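Conserved domain protein (Streptococcus pneumoniae, PDB 4IAJ) is of unknown function but belongs to the DUF4649 family, a small alpha/beta protein with two helices packed on an antiparallel sheet. Local coordinates at residues Asn5-Thr10 / Glu27-Ser32; Ile9-Ala14 / Arg19-Glu24; Tyr44-Leu49 / Gly63-Tyr68. All blocks are in the same frame, centred on the assembly; numbering follows the deposited sequence.

Interaction 1: residues Asn5-Thr10 / Glu27-Ser32; sequences NMIEIT and EDFERS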
# COMPACT_ATOMS: atom_id res chain seq x y z
N ASN B 5 11.90 1.40 30.04
CA ASN B 5 10.92 0.99 29.03
C ASN B 5 10.56 -0.48 29.08
O ASN B 5 11.43 -1.35 28.99
CB ASN B 5 11.45 1.32 27.65
CG ASN B 5 11.66 2.79 27.46
OD1 ASN B 5 10.77 3.59 27.71
ND2 ASN B 5 12.86 3.17 27.03
N MSE B 6 9.27 -0.77 29.18
CA MSE B 6 8.82 -2.15 29.18
C MSE B 6 9.16 -2.89 27.90
O MSE B 6 9.46 -4.08 27.96
CB MSE B 6 7.31 -2.21 29.40
CG MSE B 6 7.01 -3.32 30.40
SE MSE B 6 5.07 -3.33 30.57
CE MSE B 6 5.00 -1.91 31.94
N ILE B 7 9.13 -2.21 26.75
CA ILE B 7 9.48 -2.83 25.46
C ILE B 7 10.54 -2.03 24.69
O ILE B 7 10.42 -0.83 24.52
CB ILE B 7 8.24 -3.03 24.57
CG1 ILE B 7 7.24 -3.93 25.29
CG2 ILE B 7 8.63 -3.67 23.24
CD1 ILE B 7 5.99 -4.24 24.50
N GLU B 8 11.61 -2.73 24.29
CA GLU B 8 12.63 -2.19 23.41
C GLU B 8 12.82 -3.18 22.28
O GLU B 8 12.89 -4.38 22.52
CB GLU B 8 13.95 -1.98 24.14
CG GLU B 8 13.83 -0.95 25.26
CD GLU B 8 15.15 -0.29 25.63
OE1 GLU B 8 16.19 -0.55 24.97
OE2 GLU B 8 15.15 0.52 26.60
N ILE B 9 12.86 -2.68 21.06
CA ILE B 9 12.99 -3.54 19.89
C ILE B 9 14.11 -3.02 19.01
O ILE B 9 14.12 -1.84 18.66
CB ILE B 9 11.70 -3.60 19.06
CG1 ILE B 9 10.50 -4.02 19.91
CG2 ILE B 9 11.88 -4.55 17.89
CD1 ILE B 9 9.16 -3.81 19.22
N THR B 10 15.06 -3.88 18.66
CA THR B 10 16.12 -3.48 17.76
C THR B 10 16.01 -4.34 16.50
O THR B 10 15.84 -5.55 16.57
CB THR B 10 17.51 -3.60 18.39
OG1 THR B 10 17.62 -2.70 19.51
CG2 THR B 10 18.57 -3.23 17.39
N GLU B 27 0.71 -1.06 26.52
CA GLU B 27 -0.34 -0.29 25.87
C GLU B 27 0.20 0.68 24.81
O GLU B 27 -0.46 0.89 23.80
CB GLU B 27 -1.16 0.50 26.90
N ASP B 28 1.37 1.29 25.04
CA ASP B 28 1.95 2.20 24.03
C ASP B 28 2.28 1.40 22.76
O ASP B 28 2.06 1.86 21.65
CB ASP B 28 3.21 2.92 24.52
CG ASP B 28 2.95 3.86 25.67
OD1 ASP B 28 1.80 4.34 25.84
OD2 ASP B 28 3.91 4.13 26.43
N PHE B 29 2.77 0.18 22.95
CA PHE B 29 3.11 -0.69 21.84
C PHE B 29 1.84 -1.10 21.07
O PHE B 29 1.78 -1.00 19.83
CB PHE B 29 3.88 -1.91 22.36
CG PHE B 29 4.11 -2.96 21.33
CD1 PHE B 29 4.98 -2.73 20.27
CD2 PHE B 29 3.43 -4.16 21.39
CE1 PHE B 29 5.17 -3.69 19.29
CE2 PHE B 29 3.63 -5.13 20.42
CZ PHE B 29 4.49 -4.89 19.37
N GLU B 30 0.82 -1.53 21.81
CA GLU B 30 -0.46 -1.90 21.20
C GLU B 30 -1.07 -0.75 20.42
O GLU B 30 -1.55 -0.94 19.30
CB GLU B 30 -1.44 -2.37 22.28
CG GLU B 30 -1.07 -3.70 22.91
CD GLU B 30 -2.11 -4.16 23.93
OE1 GLU B 30 -2.49 -3.34 24.80
OE2 GLU B 30 -2.55 -5.32 23.84
N ARG B 31 -1.07 0.45 21.01
CA ARG B 31 -1.51 1.65 20.33
C ARG B 31 -0.77 1.84 19.01
O ARG B 31 -1.40 2.18 18.01
CB ARG B 31 -1.30 2.91 21.19
CG ARG B 31 -2.57 3.48 21.80
CD ARG B 31 -2.37 4.93 22.24
NE ARG B 31 -1.38 5.04 23.31
CZ ARG B 31 -1.61 4.74 24.59
NH1 ARG B 31 -2.81 4.31 24.99
NH2 ARG B 31 -0.64 4.87 25.48
N SER B 32 0.56 1.65 19.01
CA SER B 32 1.35 1.83 17.78
C SER B 32 0.97 0.80 16.71
O SER B 32 0.94 1.11 15.51
CB SER B 32 2.87 1.79 18.05
OG SER B 32 3.35 0.46 18.24
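Helix 26-35 packs on the antiparallel sheet of this small alpha/beta fold through I7, I9 and F29, all three buried. I7 and I9 are alternate residues of strand 7-12, so both side chains leave the same face of the sheet and meet one phenylalanine of the helix. In F29, CG lies anti to the backbone N (chi1 172°), which carries the ring out from the helix toward the strand. I7 reaches the root of that side chain: its CD1 stands 3.8 Å from F29 CB and 3.9 Å from F29 CG. I9 meets the ring farther out, at CE1. Each isoleucine crosses the phenylalanine at about a right angle and touches it with CD1, the end methyl of its longer branch. F23, from the neighbouring strand, meets the F29 ring edge-to-face, and I65 and F66 of helix 65-71 also pack on it. Where the strand begins, M6 and I7 both face F23 as a classic beta bulge. No hydrogen bond joins strand segment and helix segment; the contact is apolar throughout, and I9 CD1 lies 4.0 Å from F29 CE1, oblique to the ring.

Interaction 2: residues Ile9-Ala14 / Arg19-Glu24; sequences ITYIDA and RTVTFE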
# COMPACT_ATOMS: atom_id res chain seq x y z
N ILE B 9 12.86 -2.68 21.06
CA ILE B 9 12.99 -3.54 19.89
C ILE B 9 14.11 -3.02 19.01
O ILE B 9 14.12 -1.84 18.66
CB ILE B 9 11.70 -3.60 19.06
CG1 ILE B 9 10.50 -4.02 19.91
CG2 ILE B 9 11.88 -4.55 17.89
CD1 ILE B 9 9.16 -3.81 19.22
N THR B 10 15.06 -3.88 18.66
CA THR B 10 16.12 -3.48 17.76
C THR B 10 16.01 -4.34 16.50
O THR B 10 15.84 -5.55 16.57
CB THR B 10 17.51 -3.60 18.39
OG1 THR B 10 17.62 -2.70 19.51
CG2 THR B 10 18.57 -3.23 17.39
N TYR B 11 16.04 -3.69 15.35
CA TYR B 11 15.90 -4.38 14.08
C TYR B 11 16.90 -3.82 13.09
O TYR B 11 17.53 -2.79 13.34
CB TYR B 11 14.46 -4.28 13.57
CG TYR B 11 13.98 -2.89 13.37
CD1 TYR B 11 14.28 -2.18 12.21
CD2 TYR B 11 13.21 -2.27 14.33
CE1 TYR B 11 13.82 -0.87 12.04
CE2 TYR B 11 12.75 -0.99 14.16
CZ TYR B 11 13.06 -0.29 13.03
OH TYR B 11 12.59 0.99 12.91
N ILE B 12 17.07 -4.54 11.99
CA ILE B 12 18.03 -4.17 10.95
C ILE B 12 17.25 -3.74 9.74
O ILE B 12 16.46 -4.52 9.23
CB ILE B 12 18.93 -5.35 10.51
CG1 ILE B 12 19.46 -6.11 11.73
CG2 ILE B 12 20.06 -4.85 9.62
CD1 ILE B 12 20.33 -5.30 12.65
N ASP B 13 17.49 -2.52 9.27
CA ASP B 13 16.73 -1.99 8.14
C ASP B 13 17.43 -2.33 6.83
O ASP B 13 18.45 -3.04 6.83
CB ASP B 13 16.46 -0.47 8.30
CG ASP B 13 17.69 0.39 8.17
OD1 ASP B 13 18.74 -0.05 7.64
OD2 ASP B 13 17.61 1.55 8.63
N ALA B 14 16.89 -1.83 5.72
CA ALA B 14 17.38 -2.20 4.40
C ALA B 14 18.76 -1.60 4.07
O ALA B 14 19.42 -2.04 3.13
CB ALA B 14 16.36 -1.81 3.34
N ARG B 19 18.33 -0.21 14.11
CA ARG B 19 17.41 0.79 14.62
C ARG B 19 16.79 0.29 15.89
O ARG B 19 16.42 -0.88 15.96
CB ARG B 19 16.28 1.03 13.62
CG ARG B 19 16.73 1.57 12.28
CD ARG B 19 17.65 2.76 12.43
NE ARG B 19 18.19 3.17 11.15
CZ ARG B 19 19.33 3.82 10.96
NH1 ARG B 19 20.15 4.14 11.99
NH2 ARG B 19 19.67 4.13 9.71
N THR B 20 16.64 1.16 16.89
CA THR B 20 16.01 0.77 18.14
C THR B 20 14.79 1.66 18.38
O THR B 20 14.89 2.87 18.28
CB THR B 20 16.99 0.86 19.32
OG1 THR B 20 18.08 -0.04 19.08
CG2 THR B 20 16.31 0.46 20.62
N VAL B 21 13.64 1.04 18.67
CA VAL B 21 12.44 1.76 19.11
C VAL B 21 12.07 1.25 20.49
O VAL B 21 12.36 0.11 20.82
CB VAL B 21 11.25 1.62 18.15
CG1 VAL B 21 11.56 2.31 16.83
CG2 VAL B 21 10.87 0.16 17.89
N THR B 22 11.46 2.12 21.29
CA THR B 22 11.09 1.79 22.65
C THR B 22 9.64 2.17 22.92
O THR B 22 9.09 3.10 22.32
CB THR B 22 11.99 2.50 23.70
OG1 THR B 22 11.79 3.91 23.63
CG2 THR B 22 13.45 2.21 23.45
N PHE B 23 9.02 1.43 23.84
CA PHE B 23 7.67 1.72 24.28
C PHE B 23 7.69 1.72 25.79
O PHE B 23 8.24 0.80 26.41
CB PHE B 23 6.68 0.72 23.66
CG PHE B 23 6.71 0.72 22.16
CD1 PHE B 23 5.92 1.60 21.43
CD2 PHE B 23 7.57 -0.12 21.47
CE1 PHE B 23 5.97 1.62 20.06
CE2 PHE B 23 7.63 -0.10 20.08
CZ PHE B 23 6.83 0.76 19.38
N GLU B 24 7.17 2.79 26.37
CA GLU B 24 7.18 2.96 27.82
C GLU B 24 6.28 1.92 28.46
O GLU B 24 6.64 1.33 29.47
CB GLU B 24 6.74 4.37 28.22
CG GLU B 24 6.93 4.66 29.72
CD GLU B 24 6.68 6.11 30.10
OE1 GLU B 24 6.78 7.01 29.22
OE2 GLU B 24 6.40 6.37 31.29
O HOH W 1 17.21 4.14 7.96
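R19 leaves its strand beside Y11 and carries its guanidinium to the D13 carboxylate. Its CB sits over one face of the Y11 ring, a CH-pi contact 3.8 Å from the ring centroid and displaced toward the CE1-CZ rim. CG is still close to the ring, 3.8 Å from Y11 CE1. There the chain bends (chi2 -50°), and CD passes near the D13 carboxylate. NE then donates to D13 OD2 at 3.1 Å in a salt bridge that is far from straight, with 142° at the hydrogen: the nitrogen comes from above the carboxylate plane, and the carboxylate and guanidinium planes stand 69° apart. At the tip, NH2 donates to the backbone O of H59 of the third subunit, and a water accepts from NH2 and lies in position to donate to D13 OD2. The other carboxylate oxygen, D13 OD1, is held by S15 OG and N17 N in the turn that follows.

That turn closes a beta hairpin of strands 7-12 and 18-23, the latter an outermost strand of the sheet within this chain. I9 with V21 and Y11 with R19 are antiparallel hydrogen-bonded pairs, each with two bonds, among them I9 N to V21 O at 2.8 Å. Between them lies the non-hydrogen-bonded pair T10 and T20, on the opposite face of the sheet. Their hydroxyls are hydrogen-bonded at 2.7 Å from T10 OG1 to T20 OG1. On the face shared by I9, Y11 and R19, V21 CG2 lies 4.0 Å from I9 CB and also approaches the edge of the Y11 ring. Farther along the hairpin, I9 CD1 touches the ring of F23 at CE2, 4.1 Å away.

Interaction 3: residues Tyr44-Leu49 / Gly63-Tyr68; sequences YPVQKL and GDIFFY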
# COMPACT_ATOMS: atom_id res chain seq x y z
N TYR B 44 11.18 -6.22 8.71
CA TYR B 44 12.59 -6.22 9.05
C TYR B 44 12.83 -7.27 10.12
O TYR B 44 12.02 -7.43 11.02
CB TYR B 44 13.02 -4.85 9.54
CG TYR B 44 13.20 -3.77 8.49
CD1 TYR B 44 13.66 -4.05 7.21
CD2 TYR B 44 13.01 -2.44 8.83
CE1 TYR B 44 13.87 -3.03 6.28
CE2 TYR B 44 13.23 -1.42 7.92
CZ TYR B 44 13.66 -1.72 6.65
OH TYR B 44 13.93 -0.72 5.76
N PRO B 45 13.97 -7.98 10.01
CA PRO B 45 14.31 -8.94 11.07
C PRO B 45 14.64 -8.27 12.39
O PRO B 45 15.29 -7.21 12.42
CB PRO B 45 15.55 -9.66 10.51
CG PRO B 45 16.17 -8.65 9.59
CD PRO B 45 15.04 -7.87 9.00
N VAL B 46 14.21 -8.90 13.48
CA VAL B 46 14.46 -8.36 14.82
C VAL B 46 15.75 -8.94 15.38
O VAL B 46 15.94 -10.15 15.43
CB VAL B 46 13.28 -8.62 15.78
CG1 VAL B 46 13.60 -8.19 17.20
CG2 VAL B 46 12.04 -7.88 15.28
N GLN B 47 16.64 -8.04 15.76
CA GLN B 47 17.91 -8.42 16.33
C GLN B 47 17.79 -8.61 17.83
O GLN B 47 18.43 -9.49 18.37
CB GLN B 47 18.95 -7.36 16.02
CG GLN B 47 20.37 -7.88 16.13
CD GLN B 47 21.33 -6.77 16.45
OE1 GLN B 47 21.16 -6.05 17.44
NE2 GLN B 47 22.34 -6.59 15.59
N LYS B 48 16.99 -7.77 18.49
CA LYS B 48 16.78 -7.87 19.95
C LYS B 48 15.37 -7.43 20.35
O LYS B 48 14.93 -6.37 19.95
CB LYS B 48 17.81 -7.02 20.68
CG LYS B 48 17.67 -7.02 22.19
CD LYS B 48 18.83 -6.28 22.85
CE LYS B 48 18.59 -4.78 22.88
NZ LYS B 48 19.73 -4.04 23.49
N LEU B 49 14.68 -8.26 21.14
CA LEU B 49 13.38 -7.92 21.71
C LEU B 49 13.48 -8.03 23.22
O LEU B 49 13.71 -9.11 23.74
CB LEU B 49 12.29 -8.84 21.18
CG LEU B 49 10.94 -8.82 21.89
CD1 LEU B 49 10.26 -7.45 21.74
CD2 LEU B 49 10.04 -9.91 21.34
N GLY B 63 7.00 -7.12 12.35
CA GLY B 63 5.55 -7.24 12.18
C GLY B 63 4.91 -8.37 12.95
O GLY B 63 3.78 -8.26 13.33
N ASP B 64 5.65 -9.45 13.20
CA ASP B 64 5.12 -10.60 13.93
C ASP B 64 5.28 -10.54 15.45
O ASP B 64 4.84 -11.45 16.17
CB ASP B 64 5.78 -11.89 13.43
CG ASP B 64 5.23 -12.36 12.12
OD1 ASP B 64 4.08 -12.00 11.78
OD2 ASP B 64 5.92 -13.15 11.45
N ILE B 65 5.89 -9.47 15.96
CA ILE B 65 6.04 -9.33 17.41
C ILE B 65 4.72 -9.23 18.16
O ILE B 65 4.53 -9.89 19.18
CB ILE B 65 6.90 -8.11 17.81
CG1 ILE B 65 8.33 -8.29 17.32
CG2 ILE B 65 6.91 -7.97 19.33
CD1 ILE B 65 9.18 -7.05 17.50
N PHE B 66 3.79 -8.44 17.63
CA PHE B 66 2.49 -8.26 18.28
C PHE B 66 1.81 -9.61 18.57
O PHE B 66 1.34 -9.85 19.67
CB PHE B 66 1.59 -7.36 17.41
CG PHE B 66 0.24 -7.07 18.02
CD1 PHE B 66 0.09 -6.04 18.93
CD2 PHE B 66 -0.87 -7.81 17.66
CE1 PHE B 66 -1.15 -5.76 19.49
CE2 PHE B 66 -2.10 -7.53 18.22
CZ PHE B 66 -2.25 -6.51 19.13
N PHE B 67 1.77 -10.49 17.58
CA PHE B 67 1.11 -11.78 17.75
C PHE B 67 1.91 -12.71 18.66
O PHE B 67 1.33 -13.39 19.50
CB PHE B 67 0.87 -12.41 16.38
CG PHE B 67 -0.04 -11.59 15.53
CD1 PHE B 67 -1.41 -11.59 15.76
CD2 PHE B 67 0.48 -10.72 14.56
CE1 PHE B 67 -2.26 -10.80 15.00
CE2 PHE B 67 -0.37 -9.92 13.80
CZ PHE B 67 -1.74 -9.96 14.02
N TYR B 68 3.23 -12.75 18.48
CA TYR B 68 4.12 -13.50 19.37
C TYR B 68 3.87 -13.18 20.84
O TYR B 68 3.65 -14.09 21.64
CB TYR B 68 5.58 -13.24 19.01
CG TYR B 68 6.61 -13.81 19.98
CD1 TYR B 68 7.03 -15.14 19.90
CD2 TYR B 68 7.19 -12.99 20.95
CE1 TYR B 68 8.00 -15.64 20.78
CE2 TYR B 68 8.15 -13.48 21.81
CZ TYR B 68 8.55 -14.79 21.73
OH TYR B 68 9.50 -15.22 22.63
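In L49, CG sits anti to the backbone N (chi1 167°), carrying both methyls off the strand toward I65 and Y68 of helix 65-71. I65 places CG1 beside its own backbone N (chi1 -65°) and extends from there (chi2 172°), which sends CD1 out to V46 and leaves the shorter branch, CG2, for L49. The two branches of the isoleucine therefore serve two different partners. I65 CD1 meets V46 CG2 at 3.7 Å, the closest approach between the segments. I65 CG2 rests against the fork of the leucine, 4.2 Å from L49 CD1 and about as far from CD2, the two side chains running alongside in opposing senses. L49 CD2 reaches on to the ring of Y68, 4.1 Å from CE2 and oblique to the ring plane.

This is where helix 65-71 lies on the antiparallel sheet, against strand 46-51. V46 and L49 can both point at the helix although they are three residues apart, because a classic beta bulge at Q47 and K48, which both face T10, shifts the alternation of side chains. I9 of strand 7-12 and F29 of helix 26-35 also pack on I65, while Y58 meets the Y68 ring edge-to-face. F66, the next residue of the helix, packs on F66 of the second subunit. Since no hydrogen bond or salt bridge joins the two segments, this part of the helix is held to the strand by the apolar fit of V46, L49 and I65, with the Y68 ring against L49, and the bulge allows both V46 and L49 to face it.

In the fold
The three contacts share one antiparallel sheet, in which strand 7-12 is an inner strand, between 18-23 and 46-51. Interactions 1 and 2 both start from that strand, their centres about 10 Å apart: the hairpin of interaction 2 runs straight on into helix 26-35, which folds back to make interaction 1. Interaction 3 follows later in the chain, its centre about 11 Å from that of interaction 1 and 9 Å from that of interaction 2. T10 backbone bonds to Q47 and K48 tie the strands together, while I9 reaches I65. Both helices thus share one apolar core with the sheet, and all three contacts belong to the DUF4649 domain.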